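Local coordinates for Vlm2 (Streptomyces tsusimaensis, PDB 6ECB), which is the thioesterase domain of a valinomycin synthetase and probably releases the depsipeptide through an acyl-enzyme intermediate, at residues A[75-86]-A[211-222]; A[163-173]-A[187-195]. One frame throughout, in Å; residues are numbered along the deposited sequence.

Contact 1. Residues A[75-86]-A[211-222]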
# COMPACT_ATOMS: atom_id res chain seq x y z
N LEU A 75 7.28 7.24 -11.92
CA LEU A 75 5.99 6.92 -12.51
C LEU A 75 5.40 8.07 -13.33
O LEU A 75 4.48 7.83 -14.12
CB LEU A 75 5.01 6.49 -11.41
CG LEU A 75 5.33 5.20 -10.64
CD1 LEU A 75 4.27 4.89 -9.61
CD2 LEU A 75 5.54 3.98 -11.53
N GLY A 76 5.93 9.30 -13.22
CA GLY A 76 5.38 10.44 -13.94
C GLY A 76 5.86 10.55 -15.38
O GLY A 76 6.89 10.01 -15.77
N ALA A 77 5.10 11.29 -16.18
CA ALA A 77 5.40 11.38 -17.60
C ALA A 77 6.72 12.11 -17.82
O ALA A 77 7.04 13.08 -17.11
CB ALA A 77 4.28 12.08 -18.36
N GLY A 78 7.50 11.64 -18.78
CA GLY A 78 8.78 12.25 -19.09
C GLY A 78 9.83 12.13 -18.00
O GLY A 78 10.90 12.72 -18.14
N GLU A 79 9.56 11.40 -16.93
CA GLU A 79 10.55 11.16 -15.90
C GLU A 79 11.39 9.94 -16.23
O GLU A 79 11.02 9.09 -17.05
CB GLU A 79 9.91 10.96 -14.53
CG GLU A 79 9.10 12.12 -14.02
CD GLU A 79 8.58 11.87 -12.61
OE1 GLU A 79 8.86 10.80 -12.04
OE2 GLU A 79 7.87 12.75 -12.07
N THR A 80 12.53 9.86 -15.61
CA THR A 80 13.33 8.65 -15.76
C THR A 80 12.71 7.56 -14.89
O THR A 80 12.46 7.79 -13.71
CB THR A 80 14.76 8.91 -15.33
OG1 THR A 80 15.20 10.18 -15.83
CG2 THR A 80 15.66 7.82 -15.87
N PRO A 81 12.40 6.39 -15.45
CA PRO A 81 11.91 5.30 -14.59
C PRO A 81 13.00 4.93 -13.61
O PRO A 81 14.20 5.07 -13.90
CB PRO A 81 11.62 4.16 -15.58
CG PRO A 81 11.79 4.74 -16.95
CD PRO A 81 12.68 5.92 -16.82
N VAL A 82 12.59 4.50 -12.42
CA VAL A 82 13.50 4.15 -11.34
C VAL A 82 13.07 2.80 -10.78
O VAL A 82 11.89 2.61 -10.48
CB VAL A 82 13.49 5.21 -10.22
CG1 VAL A 82 14.45 4.81 -9.11
CG2 VAL A 82 13.85 6.57 -10.78
N TYR A 83 14.04 1.90 -10.62
CA TYR A 83 13.82 0.57 -10.06
C TYR A 83 14.65 0.47 -8.79
O TYR A 83 15.79 -0.00 -8.79
CB TYR A 83 14.19 -0.52 -11.07
CG TYR A 83 13.44 -0.36 -12.36
CD1 TYR A 83 12.08 -0.60 -12.42
CD2 TYR A 83 14.07 0.08 -13.51
CE1 TYR A 83 11.37 -0.45 -13.59
CE2 TYR A 83 13.37 0.23 -14.70
CZ TYR A 83 12.01 -0.03 -14.72
OH TYR A 83 11.28 0.12 -15.90
N PRO A 84 14.13 0.95 -7.68
CA PRO A 84 14.92 0.99 -6.45
C PRO A 84 15.04 -0.37 -5.81
O PRO A 84 14.13 -1.22 -5.90
CB PRO A 84 14.13 1.94 -5.54
CG PRO A 84 12.78 1.99 -6.08
CD PRO A 84 12.79 1.54 -7.51
N SER A 85 16.14 -0.57 -5.10
CA SER A 85 16.21 -1.66 -4.14
C SER A 85 15.19 -1.40 -3.04
O SER A 85 14.66 -0.30 -2.88
CB SER A 85 17.61 -1.77 -3.55
OG SER A 85 17.84 -0.65 -2.70
N PHE A 86 14.90 -2.44 -2.24
CA PHE A 86 14.00 -2.24 -1.10
C PHE A 86 14.50 -1.13 -0.19
O PHE A 86 13.74 -0.24 0.20
CB PHE A 86 13.84 -3.55 -0.31
CG PHE A 86 12.96 -3.41 0.90
CD1 PHE A 86 13.52 -3.43 2.16
CD2 PHE A 86 11.59 -3.28 0.78
CE1 PHE A 86 12.73 -3.31 3.28
CE2 PHE A 86 10.78 -3.17 1.93
CZ PHE A 86 11.38 -3.18 3.18
N ARG A 211 4.60 2.09 -16.67
CA ARG A 211 5.63 2.28 -15.66
C ARG A 211 5.27 1.53 -14.39
O ARG A 211 6.13 0.93 -13.74
CB ARG A 211 5.82 3.76 -15.38
CG ARG A 211 6.45 4.53 -16.55
CD ARG A 211 6.37 6.03 -16.30
NE ARG A 211 6.93 6.80 -17.42
CZ ARG A 211 8.14 7.35 -17.44
NH1 ARG A 211 8.95 7.24 -16.40
NH2 ARG A 211 8.55 8.02 -18.51
N PHE A 212 3.99 1.53 -14.04
CA PHE A 212 3.54 0.78 -12.88
C PHE A 212 3.80 -0.71 -13.05
O PHE A 212 4.30 -1.37 -12.14
CB PHE A 212 2.04 1.03 -12.63
CG PHE A 212 1.43 -0.02 -11.76
CD1 PHE A 212 1.52 0.09 -10.40
CD2 PHE A 212 0.81 -1.13 -12.31
CE1 PHE A 212 1.02 -0.88 -9.58
CE2 PHE A 212 0.30 -2.13 -11.50
CZ PHE A 212 0.39 -2.00 -10.14
N LEU A 213 3.45 -1.26 -14.21
CA LEU A 213 3.60 -2.70 -14.40
C LEU A 213 5.07 -3.11 -14.38
O LEU A 213 5.42 -4.17 -13.84
CB LEU A 213 2.94 -3.13 -15.70
CG LEU A 213 1.42 -2.99 -15.73
CD1 LEU A 213 0.92 -3.13 -17.16
CD2 LEU A 213 0.81 -4.05 -14.83
N ARG A 214 5.95 -2.27 -14.92
CA ARG A 214 7.37 -2.60 -14.91
C ARG A 214 7.94 -2.50 -13.50
O ARG A 214 8.69 -3.38 -13.06
CB ARG A 214 8.15 -1.70 -15.87
CG ARG A 214 7.81 -1.91 -17.34
CD ARG A 214 8.63 -0.99 -18.26
NE ARG A 214 8.23 -1.17 -19.66
CZ ARG A 214 8.62 -2.20 -20.41
NH1 ARG A 214 9.42 -3.14 -19.91
NH2 ARG A 214 8.20 -2.29 -21.66
N LEU A 215 7.59 -1.44 -12.76
CA LEU A 215 8.07 -1.34 -11.38
C LEU A 215 7.49 -2.46 -10.52
O LEU A 215 8.15 -2.99 -9.63
CB LEU A 215 7.74 0.03 -10.80
CG LEU A 215 8.20 0.28 -9.36
CD1 LEU A 215 9.71 0.04 -9.20
CD2 LEU A 215 7.84 1.71 -8.97
N GLN A 216 6.24 -2.84 -10.77
CA GLN A 216 5.64 -3.93 -10.01
C GLN A 216 6.42 -5.23 -10.18
O GLN A 216 6.73 -5.90 -9.20
CB GLN A 216 4.18 -4.13 -10.45
CG GLN A 216 3.49 -5.23 -9.67
CD GLN A 216 2.05 -5.41 -10.14
OE1 GLN A 216 1.78 -5.41 -11.33
NE2 GLN A 216 1.13 -5.55 -9.19
N MET A 217 6.73 -5.61 -11.43
CA MET A 217 7.49 -6.83 -11.66
C MET A 217 8.82 -6.77 -10.92
O MET A 217 9.26 -7.76 -10.32
CB MET A 217 7.74 -7.05 -13.16
CG MET A 217 8.23 -8.45 -13.49
SD MET A 217 6.98 -9.72 -13.17
CE MET A 217 5.50 -8.85 -13.68
N HIS A 218 9.47 -5.61 -10.95
CA HIS A 218 10.74 -5.44 -10.24
C HIS A 218 10.58 -5.66 -8.74
O HIS A 218 11.36 -6.37 -8.11
CB HIS A 218 11.28 -4.04 -10.51
CG HIS A 218 12.44 -3.66 -9.65
ND1 HIS A 218 13.71 -4.15 -9.87
CD2 HIS A 218 12.52 -2.83 -8.58
CE1 HIS A 218 14.52 -3.65 -8.95
NE2 HIS A 218 13.83 -2.85 -8.17
N GLN A 219 9.57 -5.03 -8.14
CA GLN A 219 9.42 -5.10 -6.69
C GLN A 219 8.87 -6.45 -6.24
O GLN A 219 9.11 -6.87 -5.10
CB GLN A 219 8.53 -3.97 -6.20
CG GLN A 219 9.14 -2.60 -6.43
CD GLN A 219 8.42 -1.51 -5.72
OE1 GLN A 219 7.22 -1.31 -5.94
NE2 GLN A 219 9.13 -0.80 -4.84
N LEU A 220 8.15 -7.13 -7.11
CA LEU A 220 7.75 -8.50 -6.81
C LEU A 220 8.94 -9.43 -6.68
O LEU A 220 8.77 -10.52 -6.13
CB LEU A 220 6.80 -9.02 -7.89
CG LEU A 220 5.39 -8.42 -7.83
CD1 LEU A 220 4.56 -8.90 -8.98
CD2 LEU A 220 4.69 -8.74 -6.49
N MET A 221 10.13 -9.06 -7.19
CA MET A 221 11.31 -9.86 -7.00
C MET A 221 12.08 -9.52 -5.73
O MET A 221 13.10 -10.15 -5.48
CB MET A 221 12.27 -9.71 -8.21
CG MET A 221 11.62 -9.99 -9.50
SD MET A 221 12.84 -9.83 -10.86
CE MET A 221 11.73 -9.52 -12.21
N TYR A 222 11.64 -8.56 -4.91
CA TYR A 222 12.30 -8.32 -3.63
C TYR A 222 12.34 -9.61 -2.81
O TYR A 222 11.40 -10.40 -2.84
CB TYR A 222 11.59 -7.26 -2.83
CG TYR A 222 11.72 -5.82 -3.29
CD1 TYR A 222 12.70 -5.43 -4.19
CD2 TYR A 222 10.87 -4.87 -2.79
CE1 TYR A 222 12.81 -4.08 -4.58
CE2 TYR A 222 10.97 -3.55 -3.15
CZ TYR A 222 11.94 -3.16 -4.05
OH TYR A 222 11.96 -1.81 -4.37
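The carbonyl oxygen P84 O is gripped by H218, from the last turns of helix 206-220, and Y222, from the turn that follows: Y222 OH donates to it at 2.7 Å and H218 NE2 at 2.8 Å. They come from opposite faces of the carbonyl plane, both well off it. The imidazole puts P84 O almost exactly in its own plane, and over one of its faces sits Y83 CB, 3.6 Å from the ring centroid, a CH-pi contact. Y222 OH accepts from Q219 NE2 in a nearly straight bond (168°), which ties the tyrosine back to the helix it follows. The Y222 ring lies between Q219 CA on one face and F86 CB on the other, while the F86 ring turns an edge toward it, planes 78° apart.

In the middle L215 CD1 packs on P84 CD at 3.8 Å and on the Y83 ring. At the far end R211, extended from CG to NE, spreads its guanidinium across the G76-E79 type II turn: NH1 and NH2 both donate to E79 O, at 2.9 and 3.1 Å, and G76 O lies over the face of the group. D207 pairs with R211 NE, and G74 O takes a further bond from NH1. Side-chain donors from helix 206-220 and the turn after it thus satisfy the carbonyls of E79 and P84, pinning a loop that leads into helix 86-97.

Contact 2. Residues A[163-173]-A[187-195]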
# COMPACT_ATOMS: atom_id res chain seq x y z
N LEU A 163 -0.96 -8.57 -14.05
CA LEU A 163 -1.78 -7.41 -14.40
C LEU A 163 -3.21 -7.64 -13.94
O LEU A 163 -3.80 -6.79 -13.26
CB LEU A 163 -1.72 -7.18 -15.91
CG LEU A 163 -2.61 -6.09 -16.50
CD1 LEU A 163 -2.08 -5.66 -17.86
CD2 LEU A 163 -4.08 -6.57 -16.65
N ALA A 164 -3.78 -8.80 -14.28
CA ALA A 164 -5.17 -9.08 -13.96
C ALA A 164 -5.41 -9.09 -12.46
O ALA A 164 -6.35 -8.47 -11.95
CB ALA A 164 -5.58 -10.42 -14.56
N MET A 165 -4.55 -9.79 -11.71
CA MET A 165 -4.79 -9.97 -10.29
C MET A 165 -4.45 -8.73 -9.47
O MET A 165 -5.05 -8.52 -8.42
CB MET A 165 -4.00 -11.17 -9.76
CG MET A 165 -4.37 -12.52 -10.40
SD MET A 165 -6.15 -12.89 -10.52
CE MET A 165 -6.68 -12.64 -8.84
N GLY A 166 -3.50 -7.92 -9.92
CA GLY A 166 -3.09 -6.75 -9.15
C GLY A 166 -3.91 -5.52 -9.49
O GLY A 166 -4.99 -5.31 -8.92
N ILE A 167 -3.45 -4.73 -10.46
CA ILE A 167 -4.18 -3.51 -10.79
C ILE A 167 -5.55 -3.83 -11.39
O ILE A 167 -6.50 -3.07 -11.21
CB ILE A 167 -3.33 -2.60 -11.71
CG1 ILE A 167 -4.02 -1.25 -11.91
CG2 ILE A 167 -3.02 -3.29 -13.05
CD1 ILE A 167 -3.06 -0.13 -12.18
N GLY A 168 -5.69 -4.96 -12.11
CA GLY A 168 -7.02 -5.39 -12.51
C GLY A 168 -7.97 -5.47 -11.33
O GLY A 168 -9.12 -5.04 -11.40
N GLY A 169 -7.48 -6.01 -10.21
CA GLY A 169 -8.28 -6.01 -8.99
C GLY A 169 -8.53 -4.60 -8.48
O GLY A 169 -9.67 -4.23 -8.19
N MET A 170 -7.46 -3.79 -8.37
CA MET A 170 -7.61 -2.43 -7.86
C MET A 170 -8.68 -1.67 -8.63
O MET A 170 -9.28 -0.73 -8.09
CB MET A 170 -6.27 -1.66 -7.93
CG MET A 170 -5.15 -2.09 -6.95
SD MET A 170 -3.57 -1.23 -7.31
CE MET A 170 -2.40 -2.02 -6.21
N LEU A 171 -8.94 -2.06 -9.89
CA LEU A 171 -9.88 -1.35 -10.75
C LEU A 171 -11.22 -2.09 -10.91
O LEU A 171 -11.96 -1.81 -11.85
CB LEU A 171 -9.27 -1.11 -12.13
CG LEU A 171 -8.10 -0.10 -12.14
CD1 LEU A 171 -7.48 0.02 -13.54
CD2 LEU A 171 -8.56 1.27 -11.66
N ASP A 172 -11.53 -3.02 -10.00
CA ASP A 172 -12.82 -3.72 -10.01
C ASP A 172 -13.10 -4.37 -11.37
O ASP A 172 -14.22 -4.34 -11.89
CB ASP A 172 -13.96 -2.78 -9.61
CG ASP A 172 -14.02 -2.54 -8.10
OD1 ASP A 172 -14.42 -3.47 -7.37
OD2 ASP A 172 -13.65 -1.43 -7.64
N GLN A 173 -12.08 -4.99 -11.95
CA GLN A 173 -12.21 -5.58 -13.26
C GLN A 173 -12.47 -7.09 -13.18
O GLN A 173 -12.22 -7.74 -12.16
CB GLN A 173 -10.95 -5.31 -14.09
CG GLN A 173 -10.81 -3.86 -14.46
CD GLN A 173 -11.70 -3.48 -15.62
OE1 GLN A 173 -12.75 -2.86 -15.45
NE2 GLN A 173 -11.28 -3.87 -16.82
N LYS A 187 -4.14 -4.48 -21.19
CA LYS A 187 -3.80 -3.12 -20.78
C LYS A 187 -4.83 -2.12 -21.29
O LYS A 187 -5.21 -1.19 -20.58
CB LYS A 187 -2.40 -2.75 -21.28
CG LYS A 187 -1.29 -3.52 -20.56
CD LYS A 187 0.03 -2.76 -20.54
CE LYS A 187 0.69 -2.67 -21.89
NZ LYS A 187 1.96 -1.90 -21.78
N GLN A 188 -5.30 -2.31 -22.53
CA GLN A 188 -6.24 -1.35 -23.10
C GLN A 188 -7.57 -1.39 -22.36
O GLN A 188 -8.21 -0.35 -22.18
CB GLN A 188 -6.45 -1.61 -24.58
CG GLN A 188 -7.22 -0.49 -25.25
CD GLN A 188 -6.52 0.85 -25.11
OE1 GLN A 188 -5.36 0.99 -25.48
NE2 GLN A 188 -7.22 1.83 -24.54
N LEU A 189 -8.00 -2.57 -21.91
CA LEU A 189 -9.23 -2.64 -21.11
C LEU A 189 -9.07 -1.85 -19.82
O LEU A 189 -10.01 -1.18 -19.38
CB LEU A 189 -9.60 -4.08 -20.79
CG LEU A 189 -10.19 -4.95 -21.90
CD1 LEU A 189 -10.58 -6.28 -21.29
CD2 LEU A 189 -11.38 -4.27 -22.55
N LEU A 190 -7.91 -1.94 -19.18
CA LEU A 190 -7.70 -1.16 -17.97
C LEU A 190 -7.78 0.33 -18.26
O LEU A 190 -8.37 1.09 -17.49
CB LEU A 190 -6.36 -1.51 -17.32
CG LEU A 190 -6.15 -2.96 -16.89
CD1 LEU A 190 -4.83 -3.09 -16.17
CD2 LEU A 190 -7.29 -3.45 -16.00
N LEU A 191 -7.17 0.78 -19.36
CA LEU A 191 -7.22 2.19 -19.71
C LEU A 191 -8.65 2.62 -20.03
O LEU A 191 -9.10 3.69 -19.61
CB LEU A 191 -6.27 2.48 -20.88
CG LEU A 191 -4.79 2.21 -20.59
CD1 LEU A 191 -3.95 2.32 -21.85
CD2 LEU A 191 -4.29 3.17 -19.55
N ASP A 192 -9.37 1.78 -20.77
CA ASP A 192 -10.77 2.05 -21.06
C ASP A 192 -11.57 2.27 -19.78
O ASP A 192 -12.45 3.14 -19.71
CB ASP A 192 -11.35 0.90 -21.87
CG ASP A 192 -10.88 0.88 -23.31
OD1 ASP A 192 -10.30 1.89 -23.78
OD2 ASP A 192 -11.11 -0.14 -23.99
N ARG A 193 -11.29 1.46 -18.76
CA ARG A 193 -11.96 1.59 -17.47
C ARG A 193 -11.53 2.86 -16.74
O ARG A 193 -12.35 3.49 -16.05
CB ARG A 193 -11.66 0.35 -16.62
CG ARG A 193 -11.85 0.51 -15.09
CD ARG A 193 -13.31 0.75 -14.68
NE ARG A 193 -13.45 0.87 -13.23
CZ ARG A 193 -13.10 1.95 -12.52
NH1 ARG A 193 -12.60 3.01 -13.14
NH2 ARG A 193 -13.24 1.96 -11.20
N ALA A 194 -10.28 3.27 -16.89
CA ALA A 194 -9.76 4.35 -16.06
C ALA A 194 -9.95 5.73 -16.67
O ALA A 194 -9.97 6.72 -15.93
CB ALA A 194 -8.27 4.13 -15.79
N LYS A 195 -10.08 5.81 -18.00
CA LYS A 195 -9.81 7.08 -18.67
C LYS A 195 -10.85 8.14 -18.38
O LYS A 195 -10.55 9.33 -18.57
CB LYS A 195 -9.70 6.86 -20.18
CG LYS A 195 -10.92 6.30 -20.87
CD LYS A 195 -10.55 5.88 -22.30
CE LYS A 195 -11.75 5.35 -23.09
NZ LYS A 195 -11.31 4.61 -24.32
O HOH W 1 -14.70 -1.65 -13.08
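L163 and L190 meet tip to tip, CD2 of L163 standing 3.6 Å from CD1 of L190, and this is the tight half of the contact. The same L190 CD1 touches I167 CG2 at 3.6 Å, while the other branch, CD2, rests on G168 CA and the CG of Q173. The two branches of L190 thereby reach both the end of helix 157-165 and the short helix 167-170. L171 CD1 lies beside this pair, less closely, 4.2 Å from L190 CB. L163 CD1 presses on K187 CG (3.5 Å), meeting the aliphatic start of the lysine side chain.

Toward R193 the fit is looser and wetter. Helix 167-170 ends in a Schellman motif with D172 as its C-prime residue, and the chain turns Q173 to face helix 183-194. Bent at chi2 (-79°), Q173 folds across R193, its OE1 3.5 Å from R193 CG, with amide and guanidinium planes nearly perpendicular. R193 NE donates to a water at 2.8 Å, which lies in the guanidinium plane and probably donates to D172 O, 3.0 Å away; NH1 pairs with D197. Aliphatic branches, mostly of leucines, therefore carry the tight packing, whereas the clearest polar link at the turn is this water.

How the contacts relate
Helix 206-220 is where the two contacts join. One side of it holds the 75-86 loop in contact 1; L213 and F212, on another side, pack against K187, L163 and I167 of contact 2, with L213 CD1 3.5 Å from K187 CD. In sequence, both segments of contact 2 fall between the two segments of contact 1, and they tie together helices inserted between strands 134-137 and 237-241. Both are partly buried, but contact 1 is the more polar, side chains bonding directly to loop carbonyls, and it reaches near the putative nucleophile elbow through F86. Contact 2 relies on a buried aliphatic cluster, with water bridging at its margin.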